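Local coordinates for protein cytosol aminopeptidase (Coxiella burnetii, PDB 3IJ3) that probably acts as a metal-dependent aminopeptidase of the M17 family, removing amino acids from the N termini of peptides, at residues F216-A221 and D316-R321; V252-G257 and G265-M270; L269-M274 and F451-E456; A322-E327 and Q436-D441. All blocks are in the same frame, centred on the assembly; numbering follows the deposited sequence.

Contact 1: F216-A221 and D316-R321; sequences FPAIYA and DVVQTR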
loop_
_atom_site.group_PDB
_atom_site.type_symbol
_atom_site.label_atom_id
_atom_site.label_comp_id
_atom_site.label_asym_id
_atom_site.label_seq_id
_atom_site.Cartn_x
_atom_site.Cartn_y
_atom_site.Cartn_z
ATOM N N PHE A 216 10.726 -36.031 10.716
ATOM C CA PHE A 216 10.962 -34.823 9.905
ATOM C C PHE A 216 9.982 -33.738 10.343
ATOM O O PHE A 216 9.151 -33.280 9.550
ATOM C CB PHE A 216 10.781 -35.178 8.423
ATOM C CG PHE A 216 11.762 -36.198 7.949
ATOM C CD1 PHE A 216 12.974 -35.816 7.423
ATOM C CD2 PHE A 216 11.497 -37.553 8.096
ATOM C CE1 PHE A 216 13.900 -36.766 7.008
ATOM C CE2 PHE A 216 12.432 -38.498 7.724
ATOM C CZ PHE A 216 13.623 -38.110 7.183
ATOM N N PRO A 217 10.094 -33.288 11.605
ATOM C CA PRO A 217 9.132 -32.316 12.123
ATOM C C PRO A 217 9.015 -30.988 11.372
ATOM O O PRO A 217 7.927 -30.386 11.390
ATOM C CB PRO A 217 9.600 -32.091 13.575
ATOM C CG PRO A 217 11.078 -32.409 13.545
ATOM C CD PRO A 217 11.165 -33.564 12.576
ATOM N N ALA A 218 10.079 -30.548 10.713
ATOM C CA ALA A 218 10.038 -29.271 10.014
ATOM C C ALA A 218 9.239 -29.389 8.726
ATOM O O ALA A 218 8.510 -28.459 8.345
ATOM C CB ALA A 218 11.497 -28.739 9.772
ATOM N N ILE A 219 9.338 -30.536 8.051
ATOM C CA ILE A 219 8.517 -30.772 6.840
ATOM C C ILE A 219 7.045 -30.805 7.265
ATOM O O ILE A 219 6.164 -30.177 6.647
ATOM C CB ILE A 219 8.896 -32.090 6.133
ATOM C CG1 ILE A 219 10.384 -32.100 5.764
ATOM C CG2 ILE A 219 8.027 -32.305 4.870
ATOM C CD1 ILE A 219 10.854 -33.433 5.089
ATOM N N TYR A 220 6.769 -31.501 8.365
ATOM C CA TYR A 220 5.419 -31.609 8.862
ATOM C C TYR A 220 4.824 -30.251 9.267
ATOM O O TYR A 220 3.689 -29.946 8.912
ATOM C CB TYR A 220 5.341 -32.578 10.032
ATOM C CG TYR A 220 3.968 -32.638 10.622
ATOM C CD1 TYR A 220 2.967 -33.340 9.981
ATOM C CD2 TYR A 220 3.654 -31.961 11.804
ATOM C CE1 TYR A 220 1.660 -33.379 10.503
ATOM C CE2 TYR A 220 2.366 -31.996 12.323
ATOM C CZ TYR A 220 1.384 -32.711 11.670
ATOM O OH TYR A 220 0.105 -32.728 12.168
ATOM N N ALA A 221 5.583 -29.444 9.994
ATOM C CA ALA A 221 5.066 -28.139 10.472
ATOM C C ALA A 221 4.619 -27.247 9.311
ATOM O O ALA A 221 3.534 -26.653 9.349
ATOM C CB ALA A 221 6.119 -27.420 11.356
ATOM N N ASP A 316 6.163 -19.161 16.067
ATOM C CA ASP A 316 6.237 -20.587 16.426
ATOM C C ASP A 316 7.692 -21.073 16.304
ATOM O O ASP A 316 8.459 -20.567 15.482
ATOM C CB ASP A 316 5.325 -21.472 15.566
ATOM C CG ASP A 316 3.850 -21.399 15.977
ATOM O OD1 ASP A 316 3.535 -20.824 17.059
ATOM O OD2 ASP A 316 3.023 -21.963 15.217
ATOM N N VAL A 317 8.061 -22.026 17.143
ATOM C CA VAL A 317 9.394 -22.635 17.081
ATOM C C VAL A 317 9.208 -24.056 16.589
ATOM O O VAL A 317 8.488 -24.848 17.209
ATOM C CB VAL A 317 10.132 -22.585 18.421
ATOM C CG1 VAL A 317 11.461 -23.358 18.312
ATOM C CG2 VAL A 317 10.367 -21.134 18.855
ATOM N N VAL A 318 9.863 -24.364 15.473
ATOM C CA VAL A 318 9.767 -25.639 14.796
ATOM C C VAL A 318 11.006 -26.447 15.108
ATOM O O VAL A 318 12.116 -25.925 15.050
ATOM C CB VAL A 318 9.668 -25.397 13.278
ATOM C CG1 VAL A 318 9.747 -26.692 12.495
ATOM C CG2 VAL A 318 8.362 -24.586 12.953
ATOM N N GLN A 319 10.798 -27.704 15.510
ATOM C CA GLN A 319 11.883 -28.622 15.786
ATOM C C GLN A 319 12.383 -29.134 14.440
ATOM O O GLN A 319 11.660 -29.079 13.449
ATOM C CB GLN A 319 11.400 -29.796 16.640
ATOM C CG GLN A 319 10.786 -29.391 18.000
ATOM C CD GLN A 319 11.818 -28.855 18.991
ATOM O OE1 GLN A 319 12.946 -29.329 19.028
ATOM N NE2 GLN A 319 11.417 -27.880 19.817
ATOM N N THR A 320 13.618 -29.611 14.397
ATOM C CA THR A 320 14.183 -30.136 13.148
ATOM C C THR A 320 14.821 -31.510 13.352
ATOM O O THR A 320 15.152 -31.902 14.456
ATOM C CB THR A 320 15.286 -29.207 12.569
ATOM O OG1 THR A 320 16.358 -29.110 13.507
ATOM C CG2 THR A 320 14.760 -27.801 12.234
ATOM N N ARG A 321 15.007 -32.227 12.256
ATOM C CA ARG A 321 15.660 -33.516 12.299
ATOM C C ARG A 321 17.101 -33.385 12.817
ATOM O O ARG A 321 17.612 -34.301 13.448
ATOM C CB ARG A 321 15.632 -34.156 10.921
ATOM C CG ARG A 321 16.259 -35.550 10.873
ATOM C CD ARG A 321 15.842 -36.262 9.643
ATOM N NE ARG A 321 16.336 -37.637 9.563
ATOM C CZ ARG A 321 15.820 -38.667 10.226
ATOM N NH1 ARG A 321 14.851 -38.490 11.100
ATOM N NH2 ARG A 321 16.320 -39.891 10.051
#

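Contact 2: V252-G257 and G265-M270; sequences VCFDSG and GGMLLM. With LI (lithium ion), chain C.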
loop_
_atom_site.group_PDB
_atom_site.type_symbol
_atom_site.label_atom_id
_atom_site.label_comp_id
_atom_site.label_asym_id
_atom_site.label_seq_id
_atom_site.Cartn_x
_atom_site.Cartn_y
_atom_site.Cartn_z
ATOM N N VAL A 252 7.349 -27.661 -2.850
ATOM C CA VAL A 252 6.188 -26.910 -2.304
ATOM C C VAL A 252 5.190 -26.824 -3.461
ATOM O O VAL A 252 5.293 -25.966 -4.346
ATOM C CB VAL A 252 6.604 -25.549 -1.753
ATOM C CG1 VAL A 252 5.402 -24.741 -1.276
ATOM C CG2 VAL A 252 7.569 -25.755 -0.589
ATOM N N CYS A 253 4.229 -27.742 -3.451
ATOM C CA CYS A 253 3.254 -27.887 -4.543
ATOM C C CYS A 253 2.404 -26.654 -4.793
ATOM O O CYS A 253 2.009 -26.379 -5.941
ATOM C CB CYS A 253 2.440 -29.153 -4.342
ATOM S SG CYS A 253 3.534 -30.642 -4.493
ATOM N N PHE A 254 2.116 -25.929 -3.720
ATOM C CA PHE A 254 1.485 -24.619 -3.818
ATOM C C PHE A 254 1.914 -23.815 -2.605
ATOM O O PHE A 254 1.991 -24.340 -1.492
ATOM C CB PHE A 254 -0.041 -24.633 -3.921
ATOM C CG PHE A 254 -0.589 -23.295 -4.255
ATOM C CD1 PHE A 254 -0.456 -22.796 -5.552
ATOM C CD2 PHE A 254 -1.176 -22.486 -3.284
ATOM C CE1 PHE A 254 -0.902 -21.523 -5.880
ATOM C CE2 PHE A 254 -1.635 -21.215 -3.618
ATOM C CZ PHE A 254 -1.482 -20.729 -4.901
ATOM N N ASP A 255 2.270 -22.556 -2.847
ATOM C CA ASP A 255 2.667 -21.668 -1.778
ATOM C C ASP A 255 1.738 -20.445 -1.692
ATOM O O ASP A 255 1.785 -19.548 -2.530
ATOM C CB ASP A 255 4.119 -21.245 -1.972
ATOM C CG ASP A 255 4.694 -20.493 -0.771
ATOM O OD1 ASP A 255 4.023 -20.407 0.277
ATOM O OD2 ASP A 255 5.832 -19.984 -0.934
ATOM N N SER A 256 0.859 -20.429 -0.691
ATOM C CA SER A 256 0.001 -19.286 -0.452
ATOM C C SER A 256 0.739 -18.223 0.348
ATOM O O SER A 256 0.257 -17.092 0.488
ATOM C CB SER A 256 -1.203 -19.700 0.377
ATOM O OG SER A 256 -0.779 -20.131 1.682
ATOM N N GLY A 257 1.876 -18.617 0.916
ATOM C CA GLY A 257 2.628 -17.794 1.829
ATOM C C GLY A 257 2.341 -18.156 3.270
ATOM O O GLY A 257 3.130 -17.832 4.168
ATOM N N GLY A 265 -0.586 -10.956 -7.042
ATOM C CA GLY A 265 0.467 -11.036 -8.053
ATOM C C GLY A 265 1.531 -12.017 -7.613
ATOM O O GLY A 265 2.068 -12.792 -8.420
ATOM N N GLY A 266 1.856 -12.011 -6.316
ATOM C CA GLY A 266 2.861 -12.935 -5.813
ATOM C C GLY A 266 2.425 -14.403 -5.785
ATOM O O GLY A 266 3.241 -15.294 -5.861
ATOM N N MET A 267 1.137 -14.657 -5.686
ATOM C CA MET A 267 0.656 -16.023 -5.576
ATOM C C MET A 267 0.302 -16.658 -6.937
ATOM O O MET A 267 0.203 -17.877 -7.074
ATOM C CB MET A 267 -0.580 -16.011 -4.654
ATOM C CG MET A 267 -0.776 -17.283 -3.874
ATOM S SD MET A 267 -2.370 -17.396 -3.015
ATOM C CE MET A 267 -2.332 -16.097 -1.762
ATOM N N LEU A 268 0.161 -15.828 -7.959
ATOM C CA LEU A 268 -0.323 -16.300 -9.243
ATOM C C LEU A 268 0.441 -17.461 -9.854
ATOM O O LEU A 268 -0.165 -18.344 -10.461
ATOM C CB LEU A 268 -0.374 -15.125 -10.226
ATOM C CG LEU A 268 -0.994 -15.385 -11.576
ATOM C CD1 LEU A 268 -2.409 -15.895 -11.440
ATOM C CD2 LEU A 268 -0.931 -14.101 -12.413
ATOM N N LEU A 269 1.769 -17.450 -9.755
ATOM C CA LEU A 269 2.579 -18.529 -10.372
ATOM C C LEU A 269 2.993 -19.613 -9.393
ATOM O O LEU A 269 3.777 -20.492 -9.753
ATOM C CB LEU A 269 3.867 -17.940 -10.967
ATOM C CG LEU A 269 3.700 -16.877 -12.055
ATOM C CD1 LEU A 269 5.054 -16.532 -12.629
ATOM C CD2 LEU A 269 2.766 -17.342 -13.163
ATOM N N MET A 270 2.412 -19.619 -8.191
ATOM C CA MET A 270 2.902 -20.491 -7.135
ATOM C C MET A 270 2.737 -22.004 -7.290
ATOM O O MET A 270 3.252 -22.756 -6.475
ATOM C CB MET A 270 2.502 -19.979 -5.779
ATOM C CG MET A 270 3.208 -18.705 -5.397
ATOM S SD MET A 270 5.038 -18.832 -5.327
ATOM C CE MET A 270 5.497 -18.170 -6.943
HETATM LI LI LI C . 7.776 -21.103 -1.295
HETATM O O HOH W 1 8.653 -19.475 -0.789
#

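Contact 3: L269-M274 and F451-E456; sequences LMKKDM and FAWNLE. With LI (lithium ion), chain C.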
loop_
_atom_site.group_PDB
_atom_site.type_symbol
_atom_site.label_atom_id
_atom_site.label_comp_id
_atom_site.label_asym_id
_atom_site.label_seq_id
_atom_site.Cartn_x
_atom_site.Cartn_y
_atom_site.Cartn_z
ATOM N N LEU A 269 1.769 -17.450 -9.755
ATOM C CA LEU A 269 2.579 -18.529 -10.372
ATOM C C LEU A 269 2.993 -19.613 -9.393
ATOM O O LEU A 269 3.777 -20.492 -9.753
ATOM C CB LEU A 269 3.867 -17.940 -10.967
ATOM C CG LEU A 269 3.700 -16.877 -12.055
ATOM C CD1 LEU A 269 5.054 -16.532 -12.629
ATOM C CD2 LEU A 269 2.766 -17.342 -13.163
ATOM N N MET A 270 2.412 -19.619 -8.191
ATOM C CA MET A 270 2.902 -20.491 -7.135
ATOM C C MET A 270 2.737 -22.004 -7.290
ATOM O O MET A 270 3.252 -22.756 -6.475
ATOM C CB MET A 270 2.502 -19.979 -5.779
ATOM C CG MET A 270 3.208 -18.705 -5.397
ATOM S SD MET A 270 5.038 -18.832 -5.327
ATOM C CE MET A 270 5.497 -18.170 -6.943
ATOM N N LYS A 271 2.034 -22.436 -8.325
ATOM C CA LYS A 271 2.037 -23.867 -8.677
ATOM C C LYS A 271 3.498 -24.249 -9.012
ATOM O O LYS A 271 3.860 -25.425 -8.989
ATOM C CB LYS A 271 1.125 -24.161 -9.876
ATOM C CG LYS A 271 1.583 -23.587 -11.213
ATOM C CD LYS A 271 0.568 -23.883 -12.310
ATOM C CE LYS A 271 1.060 -23.379 -13.646
ATOM N NZ LYS A 271 0.180 -23.685 -14.834
ATOM N N LYS A 272 4.356 -23.261 -9.322
ATOM C CA LYS A 272 5.751 -23.564 -9.691
ATOM C C LYS A 272 6.683 -23.692 -8.529
ATOM O O LYS A 272 7.879 -23.954 -8.741
ATOM C CB LYS A 272 6.340 -22.506 -10.658
ATOM C CG LYS A 272 6.856 -21.211 -10.002
ATOM C CD LYS A 272 7.400 -20.268 -11.058
ATOM C CE LYS A 272 7.849 -18.925 -10.489
ATOM N NZ LYS A 272 9.014 -19.095 -9.567
ATOM N N ASP A 273 6.189 -23.546 -7.301
ATOM C CA ASP A 273 7.103 -23.609 -6.152
ATOM C C ASP A 273 7.629 -25.025 -5.823
ATOM O O ASP A 273 8.347 -25.234 -4.825
ATOM C CB ASP A 273 6.532 -22.893 -4.933
ATOM C CG ASP A 273 7.612 -22.155 -4.142
ATOM O OD1 ASP A 273 8.607 -21.696 -4.760
ATOM O OD2 ASP A 273 7.476 -22.035 -2.922
ATOM N N MET A 274 7.258 -25.980 -6.659
ATOM C CA MET A 274 7.805 -27.337 -6.612
ATOM C C MET A 274 8.807 -27.549 -7.764
ATOM O O MET A 274 9.219 -28.678 -8.052
ATOM C CB MET A 274 6.717 -28.423 -6.641
ATOM C CG MET A 274 5.598 -28.262 -7.596
ATOM S SD MET A 274 6.035 -28.018 -9.323
ATOM C CE MET A 274 6.648 -29.661 -9.713
ATOM N N PHE A 451 14.390 -19.823 -10.967
ATOM C CA PHE A 451 13.047 -19.256 -11.157
ATOM C C PHE A 451 12.090 -20.319 -11.778
ATOM O O PHE A 451 10.893 -20.327 -11.492
ATOM C CB PHE A 451 13.163 -17.978 -11.973
ATOM C CG PHE A 451 11.875 -17.235 -12.127
ATOM C CD1 PHE A 451 11.276 -16.642 -11.047
ATOM C CD2 PHE A 451 11.297 -17.078 -13.365
ATOM C CE1 PHE A 451 10.085 -15.953 -11.182
ATOM C CE2 PHE A 451 10.115 -16.365 -13.493
ATOM C CZ PHE A 451 9.524 -15.815 -12.404
ATOM N N ALA A 452 12.636 -21.195 -12.629
ATOM C CA ALA A 452 11.911 -22.334 -13.210
ATOM C C ALA A 452 10.700 -21.970 -14.041
ATOM O O ALA A 452 9.763 -22.741 -14.113
ATOM C CB ALA A 452 11.506 -23.330 -12.085
ATOM N N TRP A 453 10.745 -20.820 -14.720
ATOM C CA TRP A 453 9.612 -20.344 -15.489
ATOM C C TRP A 453 10.030 -19.351 -16.562
ATOM O O TRP A 453 10.978 -18.584 -16.352
ATOM C CB TRP A 453 8.648 -19.650 -14.504
ATOM C CG TRP A 453 7.308 -19.234 -15.030
ATOM C CD1 TRP A 453 6.986 -18.044 -15.609
ATOM C CD2 TRP A 453 6.100 -19.998 -14.996
ATOM N NE1 TRP A 453 5.649 -18.019 -15.944
ATOM C CE2 TRP A 453 5.088 -19.209 -15.580
ATOM C CE3 TRP A 453 5.774 -21.272 -14.529
ATOM C CZ2 TRP A 453 3.785 -19.647 -15.694
ATOM C CZ3 TRP A 453 4.476 -21.699 -14.650
ATOM C CH2 TRP A 453 3.507 -20.910 -15.250
ATOM N N ASN A 454 9.371 -19.423 -17.712
ATOM C CA ASN A 454 9.530 -18.480 -18.792
ATOM C C ASN A 454 8.352 -17.496 -18.721
ATOM O O ASN A 454 7.196 -17.868 -18.978
ATOM C CB ASN A 454 9.495 -19.163 -20.160
ATOM C CG ASN A 454 10.655 -20.122 -20.364
ATOM O OD1 ASN A 454 11.803 -19.804 -20.013
ATOM N ND2 ASN A 454 10.378 -21.287 -20.985
ATOM N N LEU A 455 8.642 -16.238 -18.419
ATOM C CA LEU A 455 7.601 -15.206 -18.373
ATOM C C LEU A 455 7.145 -14.787 -19.774
ATOM O O LEU A 455 6.013 -14.385 -19.969
ATOM C CB LEU A 455 8.131 -13.985 -17.633
ATOM C CG LEU A 455 8.334 -14.194 -16.137
ATOM C CD1 LEU A 455 9.238 -13.137 -15.547
ATOM C CD2 LEU A 455 6.969 -14.243 -15.419
ATOM N N GLU A 456 8.033 -14.910 -20.741
ATOM C CA GLU A 456 7.752 -14.512 -22.113
ATOM C C GLU A 456 8.005 -15.660 -23.076
ATOM O O GLU A 456 8.798 -16.526 -22.797
ATOM C CB GLU A 456 8.753 -13.435 -22.525
ATOM C CG GLU A 456 8.851 -12.197 -21.651
ATOM C CD GLU A 456 10.219 -11.515 -21.795
ATOM O OE1 GLU A 456 11.261 -12.188 -21.550
ATOM O OE2 GLU A 456 10.257 -10.308 -22.116
HETATM LI LI LI C . 7.776 -21.103 -1.295
HETATM O O HOH W 1 8.653 -19.475 -0.789
#

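Contact 4: A322-E327 and Q436-D441; sequences ARKTIE and QHFVSD. With EDO (1,2-ethanediol), chain I.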
loop_
_atom_site.group_PDB
_atom_site.type_symbol
_atom_site.label_atom_id
_atom_site.label_comp_id
_atom_site.label_asym_id
_atom_site.label_seq_id
_atom_site.Cartn_x
_atom_site.Cartn_y
_atom_site.Cartn_z
ATOM N N ALA A 322 17.732 -32.234 12.573
ATOM C CA ALA A 322 19.089 -31.960 13.046
ATOM C C ALA A 322 19.149 -31.595 14.538
ATOM O O ALA A 322 20.239 -31.413 15.090
ATOM C CB ALA A 322 19.676 -30.814 12.235
ATOM N N ARG A 323 17.975 -31.490 15.157
ATOM C CA ARG A 323 17.812 -31.128 16.570
ATOM C C ARG A 323 18.175 -29.654 16.858
ATOM O O ARG A 323 18.628 -29.324 17.969
ATOM C CB ARG A 323 18.554 -32.095 17.500
ATOM C CG ARG A 323 18.107 -33.570 17.405
ATOM C CD ARG A 323 19.120 -34.474 18.144
ATOM N NE ARG A 323 18.832 -35.911 18.081
ATOM C CZ ARG A 323 18.363 -36.635 19.099
ATOM N NH1 ARG A 323 18.142 -37.934 18.944
ATOM N NH2 ARG A 323 18.133 -36.071 20.280
ATOM N N LYS A 324 18.022 -28.797 15.841
ATOM C CA LYS A 324 18.185 -27.353 15.989
ATOM C C LYS A 324 16.761 -26.815 16.078
ATOM O O LYS A 324 15.828 -27.448 15.575
ATOM C CB LYS A 324 18.910 -26.728 14.818
ATOM C CG LYS A 324 20.332 -27.182 14.694
ATOM C CD LYS A 324 21.082 -26.459 13.567
ATOM C CE LYS A 324 22.527 -26.945 13.467
ATOM N NZ LYS A 324 23.308 -26.627 14.675
ATOM N N THR A 325 16.569 -25.683 16.729
ATOM C CA THR A 325 15.223 -25.080 16.803
ATOM C C THR A 325 15.185 -23.864 15.865
ATOM O O THR A 325 16.136 -23.097 15.823
ATOM C CB THR A 325 14.831 -24.690 18.225
ATOM O OG1 THR A 325 15.856 -23.895 18.823
ATOM C CG2 THR A 325 14.589 -25.972 19.056
ATOM N N ILE A 326 14.082 -23.701 15.134
ATOM C CA ILE A 326 13.912 -22.583 14.212
ATOM C C ILE A 326 12.717 -21.738 14.638
ATOM O O ILE A 326 11.609 -22.257 14.779
ATOM C CB ILE A 326 13.573 -23.072 12.809
ATOM C CG1 ILE A 326 14.623 -24.060 12.305
ATOM C CG2 ILE A 326 13.461 -21.904 11.866
ATOM C CD1 ILE A 326 14.084 -24.818 11.110
ATOM N N GLU A 327 12.953 -20.461 14.865
ATOM C CA GLU A 327 11.885 -19.536 15.164
ATOM C C GLU A 327 11.370 -19.033 13.822
ATOM O O GLU A 327 12.131 -18.450 13.025
ATOM C CB GLU A 327 12.356 -18.369 16.013
ATOM C CG GLU A 327 11.179 -17.405 16.344
ATOM C CD GLU A 327 11.574 -16.202 17.173
ATOM O OE1 GLU A 327 12.782 -15.844 17.204
ATOM O OE2 GLU A 327 10.652 -15.598 17.799
ATOM N N GLN A 436 22.962 -23.635 5.125
ATOM C CA GLN A 436 24.309 -23.993 5.476
ATOM C C GLN A 436 24.409 -24.453 6.926
ATOM O O GLN A 436 25.304 -25.207 7.261
ATOM C CB GLN A 436 25.273 -22.839 5.222
ATOM C CG GLN A 436 26.719 -23.207 5.428
ATOM C CD GLN A 436 27.663 -22.093 5.054
ATOM O OE1 GLN A 436 27.330 -20.901 5.178
ATOM N NE2 GLN A 436 28.860 -22.464 4.624
ATOM N N HIS A 437 23.513 -23.988 7.785
ATOM C CA HIS A 437 23.532 -24.438 9.201
ATOM C C HIS A 437 23.295 -25.933 9.325
ATOM O O HIS A 437 23.638 -26.523 10.361
ATOM C CB HIS A 437 22.473 -23.720 10.032
ATOM C CG HIS A 437 22.826 -22.308 10.368
ATOM N ND1 HIS A 437 22.734 -21.282 9.458
ATOM C CD2 HIS A 437 23.259 -21.747 11.522
ATOM C CE1 HIS A 437 23.095 -20.148 10.034
ATOM N NE2 HIS A 437 23.419 -20.401 11.284
ATOM N N PHE A 438 22.749 -26.542 8.270
ATOM C CA PHE A 438 22.397 -27.989 8.266
ATOM C C PHE A 438 23.365 -28.872 7.498
ATOM O O PHE A 438 23.204 -30.111 7.456
ATOM C CB PHE A 438 20.962 -28.143 7.769
ATOM C CG PHE A 438 19.977 -27.407 8.638
ATOM C CD1 PHE A 438 19.397 -28.051 9.729
ATOM C CD2 PHE A 438 19.696 -26.055 8.430
ATOM C CE1 PHE A 438 18.526 -27.377 10.591
ATOM C CE2 PHE A 438 18.827 -25.368 9.295
ATOM C CZ PHE A 438 18.249 -26.039 10.389
ATOM N N VAL A 439 24.395 -28.255 6.927
ATOM C CA VAL A 439 25.384 -28.994 6.137
ATOM C C VAL A 439 26.824 -28.687 6.520
ATOM O O VAL A 439 27.280 -27.545 6.399
ATOM C CB VAL A 439 25.238 -28.651 4.636
ATOM C CG1 VAL A 439 26.216 -29.512 3.803
ATOM C CG2 VAL A 439 23.815 -28.877 4.150
ATOM N N SER A 440 27.548 -29.711 6.971
ATOM C CA SER A 440 28.954 -29.576 7.313
ATOM C C SER A 440 29.790 -29.006 6.162
ATOM O O SER A 440 29.580 -29.365 4.997
ATOM C CB SER A 440 29.540 -30.948 7.651
ATOM O OG SER A 440 30.926 -30.847 7.912
ATOM N N ASP A 441 30.755 -28.139 6.487
ATOM C CA ASP A 441 31.691 -27.629 5.477
ATOM C C ASP A 441 32.523 -28.765 4.876
ATOM O O ASP A 441 33.128 -28.590 3.803
ATOM C CB ASP A 441 32.660 -26.591 6.066
ATOM C CG ASP A 441 32.013 -25.240 6.317
ATOM O OD1 ASP A 441 30.927 -24.948 5.769
ATOM O OD2 ASP A 441 32.630 -24.455 7.064
HETATM C C1 EDO I . 22.636 -16.815 14.269
HETATM O O1 EDO I . 23.940 -16.658 14.835
HETATM C C2 EDO I . 22.656 -17.845 13.150
HETATM O O2 EDO I . 23.854 -18.634 13.184
HETATM O O HOH W 2 25.650 -25.413 12.578
#

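Contact 1: F216-A221 and D316-R321
Arg321 turns its CG anti to the backbone N (chi1 -178°) and runs extended out to NE, which carries its guanidinium over the ring of Phe216; Phe216, its CG anti to the carbonyl carbon (chi1 -62°), turns its ring end toward Arg321. The two flat groups stack with planes only 20° apart and centres 4.4 Å apart, an off-centre cation-pi contact. The aliphatic CD of Arg321 comes closest, 3.3 Å from Phe216 CE1. Salt bridges from NH1 to Glu215 and from NE to Glu345 also hold the guanidinium and probably fix its rotation over the ring. In the catalytic domain of this M17 aminopeptidase, the contact lays the first turn of helix 217-223 against strand 317-319, an outer strand, within this chain, of a small three-stranded sheet, their axes passing 7.4 Å apart. Pro217 leans on the strand backbone, its CG 3.4 Å from Gln319 O. Further along, Val318 CG1 wedges against the helix, 3.8 Å from Ala218 CB and 3.9 Å from Ala221 CB. No hydrogen bond links the two segments directly; instead Asp341 of helix 335-347 accepts from the backbone N of Ala218 through OD2 and from that of Arg321 through OD1.

Contact 2: V252-G257 and G265-M270
Apolar packing joins Phe254 to two methionines, whose side chains each cross it at about a right angle. Met267 places CG 3.7 Å from Phe254 CZ, while Met270 brings CB to 3.7 Å from Phe254 CE1. The sulfur of Met267 adds a Met-aromatic contact: SD lies at the ring edge, 5.0 Å from the centroid of Phe254 and 80° off the ring normal. A bend at the last torsion (chi3 -66°) then takes its methyl CE to Ser256 O, 3.6 Å away. Met270 also packs on the strand backbone, with CG 3.3 Å from Asp255 O.

Metal binding falls to Asp255, whose OD2 lies 2.3 Å from the lithium ion, alongside water 1, Asp273 and Glu334, so strand 254-255 delivers a ligand to the metal site of the M17 catalytic domain; manganese is the metal generally assigned to the family.

Hydrogen bonds are confined to each segment or lead elsewhere. Gly257 N donates to Asp255 OD1 from above the carboxylate plane, an Asx turn, and Asn305 ND2 gives the same oxygen a further bond, holding the carboxylate as OD2 meets the metal. In the facing segment, Met270 N bonds to Met267 O across a type I turn; both side chains leave the backbone toward the strand, though the end of Met270 turns away. Leu259 of a neighbouring subunit packs on Met267 and Ser256.

Contact 3: L269-M274 and F451-E456
Lys272 spends its ammonium group on a backbone carbonyl and the rim of an aromatic ring at once. NZ donates to Phe451 O over 3.0 Å, in the carbonyl plane and on a lone pair, and also sits 4.1 Å from the centroid of the Phe451 ring in an off-centre cation-pi contact. The carbon before it takes part as well, CE lying over the same ring in a CH-pi contact. A bend at the end of the chain (chi4 65°) swings NZ out of the otherwise extended line of the lysine and onto the carbonyl.

Trp453 is met from several directions. Leu269 comes over one face, with CD1 3.9 Å from the centroid of the five-membered ring and 17° off its normal, and CD2 3.6 Å from CZ2 of Trp453. Lys271 arrives at the indole edge, its CE 3.8 Å from Trp453 CH2, while its NZ continues to the carbonyl of Asn178. Lys272 CD packs 3.7 Å from Trp453 CB, and Ile177 of helix 157-178 touches both residues. Separately, Leu455 makes a looser apolar contact with Leu269.

Next to Lys272 in the chain, Asp273 binds the lithium ion through OD2 at 1.9 Å, and its OD1 forms a salt bridge with Lys250. The contact thus joins the end of strand 445-454 to a short 3-10 segment leading into the metal site of the M17 catalytic domain.

Contact 4: A322-E327 and Q436-D441
Phe438 meets three side chains of 322-327. Ala322 CB lies near the plane of its ring, at the edge, 3.7 Å from CD1 of Phe438. Lys324 runs past the ring in the opposite sense, with CD 4.0 Å from Phe438 CE1, and Ile326 CD1 makes a looser approach to CZ of Phe438 at 4.4 Å. The extended chain of Lys324 brings CE to 3.3 Å from His437 O, and a bend at the last torsion (chi4 -64°) turns NZ aside, where water 2 accepts a weak bond from it while donating to His437 O. NZ also bonds to a triethylene glycol, probably from the crystallisation liquor. The contact joins two connecting elements of the M17 catalytic domain: the loop leading into strand 325-327, central in a three-stranded sheet, and the type I beta turn 436-439 at the end of helix 427-436. That turn is closed by Val439 N bonding to Gln436 O. Outside the two segments, Phe434 meets the Phe438 ring with planes at about 40°, and Ala340 of helix 335-347 also packs on Phe438. His437 ND1 bonds to the carbonyl of Leu433, while NE2 holds a 1,2-ethanediol, likewise probably from the liquor, by a bond of 2.6 Å to O2 in the imidazole plane.

From the N terminus, helix 217-223 opens contact 1, which closes at strand 317-319. Nested within that loop, contact 2 closes a much shorter one between 252-257 and 265-270. Contact 3 starts where contact 2 ends, on Leu269 and Met270, and ties the 3-10 segment before helix 275-289 to strand 445-454, so its span crosses that of contact 1. Contact 4 opens after contact 1 has closed, nests inside contact 3 and ties the small sheet to the end of helix 427-436. Contacts 2 and 3, centres about 9 Å apart, meet at the lithium ion, to which each contributes one aspartate. Contacts 1 and 4 share the small sheet through adjacent strands 317-319 and 325-327, away from the metal.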